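Local coordinates for protein putative polyphosphate kinase 2 (PDB 3CZP) that uses inorganic polyphosphate as phosphate donor to convert AMP to ADP, and less efficiently GMP to GDP, with magnesium as cofactor, at residues Q269-D272 with K273-K277; L411-D414 with K415-M419; D451-G454 with D455-R459; V480-L483 with R484-D488. One frame throughout, in Å; residues are numbered along the deposited sequence.

Contact 1 of 4, residues Q269-D272 with K273-K277; sequences QYLD and KDAYK
D272 and Y276 join across the first turn of helix 273-292: the peptide N of Y276 gives its hydrogen to D272 O at 2.8 Å, the opening i to i+4 bond of an alpha-helix. D272 sits at the N-cap position of this helix, the one that leads into the first strand of the second PPK2 domain. Its contribution is made by the main chain, for the carboxylate makes no capping bond and turns away from the helix. D272 O also has carbon neighbours, with Y276 CB 3.4 Å away and A275 CB 3.7 Å away.

Y276 directs its ring elsewhere. With CG anti to the backbone N (chi1 168°), the ring leads away from the loop, and OH is hydrogen-bonded to R479 of helix 475-496. The loop is tied to the same region by L271 N, which bonds D474 OD2. K273 leads outward over the surface, and its side chain touches R476 of helix 475-496.

L271 supplies the apolar half of the contact. Its side chain starts out toward the helix, and CB lies 4.3 Å from CB of Y276. The methyl CD1 faces the main chain at Y276 CA, 4.2 Å away. The other methyl of L271, CD2, ends against the first turn, 4.0 Å from A275 CB.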
loop_
_atom_site.group_PDB
_atom_site.type_symbol
_atom_site.label_atom_id
_atom_site.label_comp_id
_atom_site.label_asym_id
_atom_site.label_seq_id
_atom_site.Cartn_x
_atom_site.Cartn_y
_atom_site.Cartn_z
ATOM N N GLN A 269 23.872 21.962 29.630
ATOM C CA GLN A 269 22.566 22.140 30.303
ATOM C C GLN A 269 21.927 20.838 30.801
ATOM O O GLN A 269 22.117 19.780 30.198
ATOM C CB GLN A 269 21.585 22.826 29.373
ATOM C CG GLN A 269 21.993 24.215 28.947
ATOM C CD GLN A 269 21.110 24.702 27.844
ATOM O OE1 GLN A 269 20.134 25.404 28.088
ATOM N NE2 GLN A 269 21.408 24.284 26.624
ATOM N N TYR A 270 21.154 20.950 31.888
ATOM C CA TYR A 270 20.495 19.801 32.518
ATOM C C TYR A 270 19.285 20.147 33.416
ATOM O O TYR A 270 18.998 21.301 33.680
ATOM C CB TYR A 270 21.509 18.998 33.339
ATOM C CG TYR A 270 22.030 19.703 34.567
ATOM C CD1 TYR A 270 21.498 19.434 35.827
ATOM C CD2 TYR A 270 23.039 20.654 34.464
ATOM C CE1 TYR A 270 21.971 20.078 36.961
ATOM C CE2 TYR A 270 23.517 21.323 35.602
ATOM C CZ TYR A 270 22.986 21.014 36.843
ATOM O OH TYR A 270 23.443 21.656 37.953
ATOM N N LEU A 271 18.576 19.102 33.835
ATOM C CA LEU A 271 17.443 19.197 34.735
ATOM C C LEU A 271 17.665 18.273 35.930
ATOM O O LEU A 271 18.018 17.085 35.771
ATOM C CB LEU A 271 16.137 18.815 34.015
ATOM C CG LEU A 271 15.369 19.899 33.259
ATOM C CD1 LEU A 271 14.071 19.338 32.608
ATOM C CD2 LEU A 271 15.073 21.087 34.208
ATOM N N ASP A 272 17.481 18.835 37.123
ATOM C CA ASP A 272 17.446 18.070 38.363
ATOM C C ASP A 272 16.302 17.066 38.397
ATOM O O ASP A 272 15.245 17.305 37.797
ATOM C CB ASP A 272 17.300 19.012 39.572
ATOM C CG ASP A 272 18.579 19.698 39.905
ATOM O OD1 ASP A 272 19.649 19.157 39.524
ATOM O OD2 ASP A 272 18.522 20.757 40.578
ATOM N N LYS A 273 16.511 15.963 39.124
ATOM C CA LYS A 273 15.517 14.890 39.184
ATOM C C LYS A 273 14.142 15.440 39.508
ATOM O O LYS A 273 13.183 15.081 38.860
ATOM C CB LYS A 273 15.881 13.804 40.187
ATOM C CG LYS A 273 17.300 13.301 40.043
ATOM C CD LYS A 273 17.528 11.982 40.791
ATOM C CE LYS A 273 18.923 11.444 40.526
ATOM N NZ LYS A 273 19.019 10.065 41.046
ATOM N N ASP A 274 14.051 16.341 40.478
ATOM C CA ASP A 274 12.742 16.871 40.869
ATOM C C ASP A 274 12.126 17.845 39.809
ATOM O O ASP A 274 10.880 17.769 39.450
ATOM C CB ASP A 274 12.820 17.479 42.255
ATOM C CG ASP A 274 12.935 16.388 43.343
ATOM O OD1 ASP A 274 11.875 15.836 43.792
ATOM O OD2 ASP A 274 14.087 16.077 43.750
ATOM N N ALA A 275 12.974 18.736 39.266
ATOM C CA ALA A 275 12.527 19.666 38.238
ATOM C C ALA A 275 12.069 18.864 36.996
ATOM O O ALA A 275 11.096 19.211 36.385
ATOM C CB ALA A 275 13.625 20.660 37.868
ATOM N N TYR A 276 12.757 17.766 36.689
ATOM C CA TYR A 276 12.382 16.882 35.597
ATOM C C TYR A 276 11.032 16.247 35.815
ATOM O O TYR A 276 10.232 16.241 34.925
ATOM C CB TYR A 276 13.441 15.794 35.408
ATOM C CG TYR A 276 13.038 14.658 34.493
ATOM C CD1 TYR A 276 12.959 14.828 33.096
ATOM C CD2 TYR A 276 12.759 13.408 35.009
ATOM C CE1 TYR A 276 12.600 13.764 32.264
ATOM C CE2 TYR A 276 12.394 12.369 34.193
ATOM C CZ TYR A 276 12.310 12.554 32.821
ATOM O OH TYR A 276 11.976 11.480 32.050
ATOM N N LYS A 277 10.744 15.725 36.998
ATOM C CA LYS A 277 9.525 14.919 37.114
ATOM C C LYS A 277 8.276 15.792 37.041
ATOM O O LYS A 277 7.271 15.370 36.475
ATOM C CB LYS A 277 9.570 14.015 38.347
ATOM C CG LYS A 277 10.862 13.201 38.373
ATOM C CD LYS A 277 10.744 11.791 38.939
ATOM C CE LYS A 277 12.171 11.209 39.263
ATOM N NZ LYS A 277 13.157 11.385 38.102
#

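Contact 2 of 4, residues L411-D414 with K415-M419; sequences LAID and KQTQM
D414 caps helix 415-427 where the chain leaves strand 404-412, one of the five parallel strands of this P-loop kinase-like domain. The hydrogen bonds centre on one carboxylate oxygen. D414 OD1 takes the peptide hydrogen of T417 at 2.8 Å, the side-chain N-cap bond proper, and the donor lies nearly on the C-O axis of the carboxylate. T417 OG1 gives a second bond to D414 OD1, 3.0 Å long, from the syn side and 34° out of the carboxylate plane. Two donors of one residue thus fix the rotation of the acid. The aspartate reaches them because chi1 is 58°, which sets CG between its own N and carbonyl carbon. The other oxygen, OD2, is bonded by N473 ND2, a second partner that helps hold the carboxylate in place. In the main chain, Q418 N closes the first helical turn onto D414 O at 3.0 Å.

Van der Waals packing lies below the cap. I413 points at the helix and lays its CD1 3.8 Å from Q418 CA and 4.0 Å from Q418 CB, while T417 CG2 meets I413 CB. The extended Q418 chain carries its amide onward to R443 and to the carbonyl of D309. On the outer side, Q416 bends back at chi2, and its amide plane stands 77° from the carboxylate of D414, with OE1 3.8 Å from D414 CG.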
loop_
_atom_site.group_PDB
_atom_site.type_symbol
_atom_site.label_atom_id
_atom_site.label_comp_id
_atom_site.label_asym_id
_atom_site.label_seq_id
_atom_site.Cartn_x
_atom_site.Cartn_y
_atom_site.Cartn_z
ATOM N N LEU A 411 18.971 15.688 17.986
ATOM C CA LEU A 411 19.478 15.476 19.335
ATOM C C LEU A 411 21.000 15.444 19.281
ATOM O O LEU A 411 21.609 14.543 18.692
ATOM C CB LEU A 411 18.921 14.199 19.989
ATOM C CG LEU A 411 17.607 14.373 20.772
ATOM C CD1 LEU A 411 16.490 14.923 19.925
ATOM C CD2 LEU A 411 17.217 12.990 21.391
ATOM N N ALA A 412 21.605 16.429 19.938
ATOM C CA ALA A 412 23.049 16.620 19.883
ATOM C C ALA A 412 23.697 16.141 21.188
ATOM O O ALA A 412 23.252 16.499 22.274
ATOM C CB ALA A 412 23.370 18.093 19.598
ATOM N N ILE A 413 24.743 15.317 21.062
ATOM C CA ILE A 413 25.574 14.945 22.196
ATOM C C ILE A 413 27.030 15.122 21.771
ATOM O O ILE A 413 27.311 15.206 20.555
ATOM C CB ILE A 413 25.351 13.479 22.731
ATOM C CG1 ILE A 413 25.722 12.418 21.711
ATOM C CG2 ILE A 413 23.922 13.247 23.288
ATOM C CD1 ILE A 413 25.347 10.951 22.174
ATOM N N ASP A 414 27.956 15.183 22.740
ATOM C CA ASP A 414 29.379 15.259 22.381
ATOM C C ASP A 414 29.997 13.864 22.292
ATOM O O ASP A 414 29.328 12.857 22.607
ATOM C CB ASP A 414 30.167 16.228 23.266
ATOM C CG ASP A 414 30.100 15.882 24.741
ATOM O OD1 ASP A 414 30.084 14.677 25.048
ATOM O OD2 ASP A 414 30.072 16.831 25.582
ATOM N N LYS A 415 31.237 13.806 21.796
ATOM C CA LYS A 415 31.907 12.519 21.503
ATOM C C LYS A 415 32.134 11.735 22.781
ATOM O O LYS A 415 32.064 10.504 22.800
ATOM C CB LYS A 415 33.294 12.745 20.859
ATOM C CG LYS A 415 33.336 13.513 19.548
ATOM C CD LYS A 415 34.797 13.654 19.065
ATOM C CE LYS A 415 35.035 14.844 18.135
ATOM N NZ LYS A 415 36.527 14.981 17.853
ATOM N N GLN A 416 32.436 12.495 23.830
ATOM C CA GLN A 416 32.754 11.996 25.151
ATOM C C GLN A 416 31.526 11.347 25.782
ATOM O O GLN A 416 31.621 10.264 26.341
ATOM C CB GLN A 416 33.283 13.147 26.048
ATOM C CG GLN A 416 34.732 13.732 25.705
ATOM C CD GLN A 416 34.722 14.817 24.597
ATOM O OE1 GLN A 416 33.700 15.071 23.966
ATOM N NE2 GLN A 416 35.854 15.452 24.381
ATOM N N THR A 417 30.379 12.011 25.679
ATOM C CA THR A 417 29.081 11.456 26.151
ATOM C C THR A 417 28.609 10.251 25.321
ATOM O O THR A 417 28.095 9.258 25.859
ATOM C CB THR A 417 27.990 12.547 26.154
ATOM O OG1 THR A 417 28.303 13.496 27.176
ATOM C CG2 THR A 417 26.597 11.967 26.394
ATOM N N GLN A 418 28.835 10.300 24.019
ATOM C CA GLN A 418 28.540 9.149 23.199
ATOM C C GLN A 418 29.232 7.930 23.747
ATOM O O GLN A 418 28.599 6.904 23.947
ATOM C CB GLN A 418 29.004 9.361 21.770
ATOM C CG GLN A 418 28.303 8.453 20.815
ATOM C CD GLN A 418 28.749 8.669 19.427
ATOM O OE1 GLN A 418 29.935 8.559 19.154
ATOM N NE2 GLN A 418 27.819 9.023 18.520
HETATM N N MSE A 419 30.535 8.037 23.996
HETATM C CA MSE A 419 31.303 6.899 24.429
HETATM C C MSE A 419 30.899 6.321 25.794
HETATM O O MSE A 419 30.986 5.097 25.989
HETATM C CB MSE A 419 32.762 7.285 24.501
HETATM C CG MSE A 419 33.673 6.202 24.972
HETATM SE SE MSE A 419 35.265 7.197 25.454
HETATM C CE MSE A 419 34.475 8.835 26.305
#

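Contact 3 of 4, residues D451-G454 with D455-R459; sequences DAVG and DMVDR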
loop_
_atom_site.group_PDB
_atom_site.type_symbol
_atom_site.label_atom_id
_atom_site.label_comp_id
_atom_site.label_asym_id
_atom_site.label_seq_id
_atom_site.Cartn_x
_atom_site.Cartn_y
_atom_site.Cartn_z
ATOM N N ASP A 451 29.499 18.708 9.735
ATOM C CA ASP A 451 29.384 19.487 8.496
ATOM C C ASP A 451 28.027 19.282 7.848
ATOM O O ASP A 451 27.410 20.236 7.401
ATOM C CB ASP A 451 30.463 19.120 7.483
ATOM C CG ASP A 451 31.799 19.661 7.850
ATOM O OD1 ASP A 451 31.895 20.645 8.632
ATOM O OD2 ASP A 451 32.776 19.082 7.346
ATOM N N ALA A 452 27.570 18.040 7.825
ATOM C CA ALA A 452 26.285 17.681 7.220
ATOM C C ALA A 452 25.037 18.160 7.981
ATOM O O ALA A 452 24.018 18.591 7.377
ATOM C CB ALA A 452 26.248 16.147 7.003
ATOM N N VAL A 453 25.084 18.071 9.303
ATOM C CA VAL A 453 23.984 18.604 10.149
ATOM C C VAL A 453 23.927 20.120 10.010
ATOM O O VAL A 453 22.850 20.686 9.845
ATOM C CB VAL A 453 24.130 18.167 11.641
ATOM C CG1 VAL A 453 23.076 18.820 12.557
ATOM C CG2 VAL A 453 24.025 16.653 11.692
ATOM N N GLY A 454 25.082 20.766 9.991
ATOM C CA GLY A 454 25.158 22.191 9.735
ATOM C C GLY A 454 24.508 22.640 8.448
ATOM O O GLY A 454 23.752 23.607 8.432
ATOM N N ASP A 455 24.817 21.952 7.353
ATOM C CA ASP A 455 24.229 22.261 6.063
ATOM C C ASP A 455 22.760 22.023 6.031
ATOM O O ASP A 455 22.016 22.829 5.462
ATOM C CB ASP A 455 24.870 21.435 4.955
ATOM C CG ASP A 455 26.288 21.806 4.730
ATOM O OD1 ASP A 455 26.705 22.900 5.188
ATOM O OD2 ASP A 455 26.994 21.030 4.066
HETATM N N MSE A 456 22.347 20.903 6.618
HETATM C CA MSE A 456 20.951 20.543 6.709
HETATM C C MSE A 456 20.155 21.650 7.376
HETATM O O MSE A 456 19.192 22.141 6.835
HETATM C CB MSE A 456 20.800 19.242 7.518
HETATM C CG MSE A 456 19.376 18.858 7.886
HETATM SE SE MSE A 456 19.437 17.125 8.786
HETATM C CE MSE A 456 19.862 17.782 10.539
ATOM N N VAL A 457 20.584 22.042 8.564
ATOM C CA VAL A 457 19.935 23.113 9.322
ATOM C C VAL A 457 19.929 24.460 8.563
ATOM O O VAL A 457 18.876 25.106 8.406
ATOM C CB VAL A 457 20.573 23.225 10.748
ATOM C CG1 VAL A 457 19.976 24.425 11.544
ATOM C CG2 VAL A 457 20.376 21.896 11.492
ATOM N N ASP A 458 21.071 24.875 8.034
ATOM C CA ASP A 458 21.090 26.037 7.170
ATOM C C ASP A 458 20.097 26.003 6.001
ATOM O O ASP A 458 19.427 26.999 5.715
ATOM C CB ASP A 458 22.477 26.206 6.571
ATOM C CG ASP A 458 22.553 27.380 5.636
ATOM O OD1 ASP A 458 22.395 28.532 6.122
ATOM O OD2 ASP A 458 22.778 27.161 4.418
ATOM N N ARG A 459 20.006 24.868 5.302
ATOM C CA ARG A 459 19.263 24.823 4.050
ATOM C C ARG A 459 17.782 24.435 4.245
ATOM O O ARG A 459 16.950 24.683 3.372
ATOM C CB ARG A 459 19.945 23.855 3.074
ATOM C CG ARG A 459 21.482 23.939 3.021
ATOM C CD ARG A 459 22.063 24.482 1.732
ATOM N NE ARG A 459 23.129 23.592 1.258
ATOM C CZ ARG A 459 24.421 23.671 1.571
ATOM N NH1 ARG A 459 24.889 24.643 2.354
ATOM N NH2 ARG A 459 25.256 22.761 1.080
#
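The peptide N of V457 bonds V453 O at 2.9 Å, midway along helix 446-460 of the second PPK2 domain. It is one of four successive i to i+4 bonds of this alpha-helix; those from D455 N to D451 O and from D458 N to G454 O bracket the set. V457 CG2 also lies 3.2 Å from V453 O, against the same carbonyl.

One flank is apolar. Selenomethionine M456 lies alongside V453, pointing the same way, and a bend at chi3 (83°) sets its CE 3.9 Å from V453 CG1. That methyl of V453 also meets V457 CG2 at 4.2 Å. These side chains face the sheet and helix 370-377: W410 and L372 touch both V453 and M456, while W467 lies against M456 and V457.

The other flank is charged. D455 forms a salt bridge to R375 through OD2 and takes a hydrogen bond from N258 at OD1. R459, modelled in two conformers, adds at most long ion pairs to D455 and D458, and probably stacks on Y389 by a cation-pi contact. Across the turn, D458 CB rests 3.4 Å from G454 O.

Contact 4 of 4, residues V480-L483 with R484-D488; sequences VKVL and RTIND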
loop_
_atom_site.group_PDB
_atom_site.type_symbol
_atom_site.label_atom_id
_atom_site.label_comp_id
_atom_site.label_asym_id
_atom_site.label_seq_id
_atom_site.Cartn_x
_atom_site.Cartn_y
_atom_site.Cartn_z
ATOM N N VAL A 480 12.240 16.847 28.142
ATOM C CA VAL A 480 11.292 17.928 28.415
ATOM C C VAL A 480 11.278 18.923 27.269
ATOM O O VAL A 480 10.237 19.374 26.852
ATOM C CB VAL A 480 11.609 18.618 29.786
ATOM C CG1 VAL A 480 10.703 19.803 29.993
ATOM C CG2 VAL A 480 11.488 17.559 30.922
ATOM N N LYS A 481 12.442 19.243 26.733
ATOM C CA LYS A 481 12.544 20.135 25.579
ATOM C C LYS A 481 11.780 19.598 24.331
ATOM O O LYS A 481 11.068 20.343 23.649
ATOM C CB LYS A 481 14.018 20.394 25.272
ATOM C CG LYS A 481 14.256 21.241 24.070
ATOM C CD LYS A 481 15.670 21.738 23.979
ATOM C CE LYS A 481 15.818 22.825 22.876
ATOM N NZ LYS A 481 17.030 23.676 23.063
ATOM N N VAL A 482 11.865 18.294 24.096
ATOM C CA VAL A 482 11.156 17.656 22.983
ATOM C C VAL A 482 9.653 17.835 23.170
ATOM O O VAL A 482 8.942 18.304 22.266
ATOM C CB VAL A 482 11.535 16.123 22.863
ATOM C CG1 VAL A 482 10.522 15.395 22.028
ATOM C CG2 VAL A 482 12.963 15.938 22.264
ATOM N N LEU A 483 9.175 17.488 24.360
ATOM C CA LEU A 483 7.755 17.613 24.652
ATOM C C LEU A 483 7.344 19.093 24.556
ATOM O O LEU A 483 6.386 19.421 23.870
ATOM C CB LEU A 483 7.418 17.047 26.031
ATOM C CG LEU A 483 7.080 15.549 26.130
ATOM C CD1 LEU A 483 7.471 15.064 27.503
ATOM C CD2 LEU A 483 5.606 15.282 25.873
ATOM N N ARG A 484 8.099 19.984 25.189
ATOM C CA ARG A 484 7.711 21.406 25.185
ATOM C C ARG A 484 7.610 21.992 23.767
ATOM O O ARG A 484 6.723 22.781 23.486
ATOM C CB ARG A 484 8.678 22.217 25.962
ATOM C CG ARG A 484 8.208 23.621 26.274
ATOM C CD ARG A 484 9.238 24.323 27.127
ATOM N NE ARG A 484 9.233 23.935 28.531
ATOM C CZ ARG A 484 10.256 23.373 29.197
ATOM N NH1 ARG A 484 10.131 23.121 30.491
ATOM N NH2 ARG A 484 11.383 23.011 28.571
ATOM N N THR A 485 8.538 21.597 22.899
ATOM C CA THR A 485 8.546 22.042 21.519
ATOM C C THR A 485 7.327 21.579 20.739
ATOM O O THR A 485 6.702 22.365 19.986
ATOM C CB THR A 485 9.786 21.565 20.763
ATOM O OG1 THR A 485 10.978 22.000 21.429
ATOM C CG2 THR A 485 9.764 22.121 19.312
ATOM N N ILE A 486 7.024 20.301 20.842
ATOM C CA ILE A 486 5.811 19.779 20.253
ATOM C C ILE A 486 4.614 20.623 20.684
ATOM O O ILE A 486 3.892 21.122 19.848
ATOM C CB ILE A 486 5.609 18.284 20.572
ATOM C CG1 ILE A 486 6.684 17.454 19.838
ATOM C CG2 ILE A 486 4.246 17.770 20.129
ATOM C CD1 ILE A 486 6.701 16.037 20.315
ATOM N N ASN A 487 4.445 20.795 21.991
ATOM C CA ASN A 487 3.363 21.559 22.562
ATOM C C ASN A 487 3.350 23.010 22.098
ATOM O O ASN A 487 2.284 23.531 21.768
ATOM C CB ASN A 487 3.454 21.540 24.112
ATOM C CG ASN A 487 3.184 20.136 24.728
ATOM O OD1 ASN A 487 2.560 19.284 24.102
ATOM N ND2 ASN A 487 3.638 19.922 25.973
ATOM N N ASP A 488 4.518 23.677 22.113
ATOM C CA ASP A 488 4.601 25.073 21.579
ATOM C C ASP A 488 4.123 25.110 20.099
ATOM O O ASP A 488 3.432 26.042 19.686
ATOM C CB ASP A 488 6.037 25.637 21.613
ATOM C CG ASP A 488 6.542 25.919 22.999
ATOM O OD1 ASP A 488 5.740 25.925 23.963
ATOM O OD2 ASP A 488 7.778 26.154 23.114
#
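A first torsion of -57° places T485 OG1 beside its own backbone N, from where the hydroxyl reaches back one turn to K481 O; R484, with CG anti to N (chi1 -167°) and a bend at chi3, folds its guanidinium back over V480. Both belong to helix 475-496, which packs against the parallel sheet of the second PPK2 domain. K481 O accepts twice, from T485 OG1 at 2.8 Å and from T485 N at 2.9 Å, and the two donors approach from opposite faces of the carbonyl plane.

V480 CG1 lies over one face of the R484 guanidinium, 3.4 Å from NH1 and 3.6 Å from NH2. On the sheet side V482 CG1 meets I486 CD1 at 4.2 Å, and F409 of strand 404-412 touches both residues. N487 N bonds L483 O at 3.0 Å, while N487 ND2 is bonded to E283 of helix 273-292.

T485, whose side chain touches V407 and F409, thus has its hydroxyl satisfied by K481 O, within the helix's own backbone. R484 is held in two ways, by V480 CG1 over one face of its guanidinium and by a hydrogen bond from NH1 to Q279 of helix 273-292.

How the contacts relate
All four contacts belong to the second PPK2 domain and follow one another along the chain, contact 1 to contact 4. Contacts 1 and 4, with centres about 15 Å apart, are the pair that touches: V480 CG2 packs on L271 CD1 at 3.6 Å, joining the loop before helix 273-292 to helix 475-496. Contact 2 begins on strand 404-412 of the five-stranded parallel sheet; its centre is about 18 Å from that of contact 3, on helix 446-460. Contacts 2, 3 and 4 involve the sheet, and contact 1 reaches it through helix 475-496. The N-terminal PPK2 domain seems to be inactive, which is consistent with catalysis in the domain that holds all four contacts.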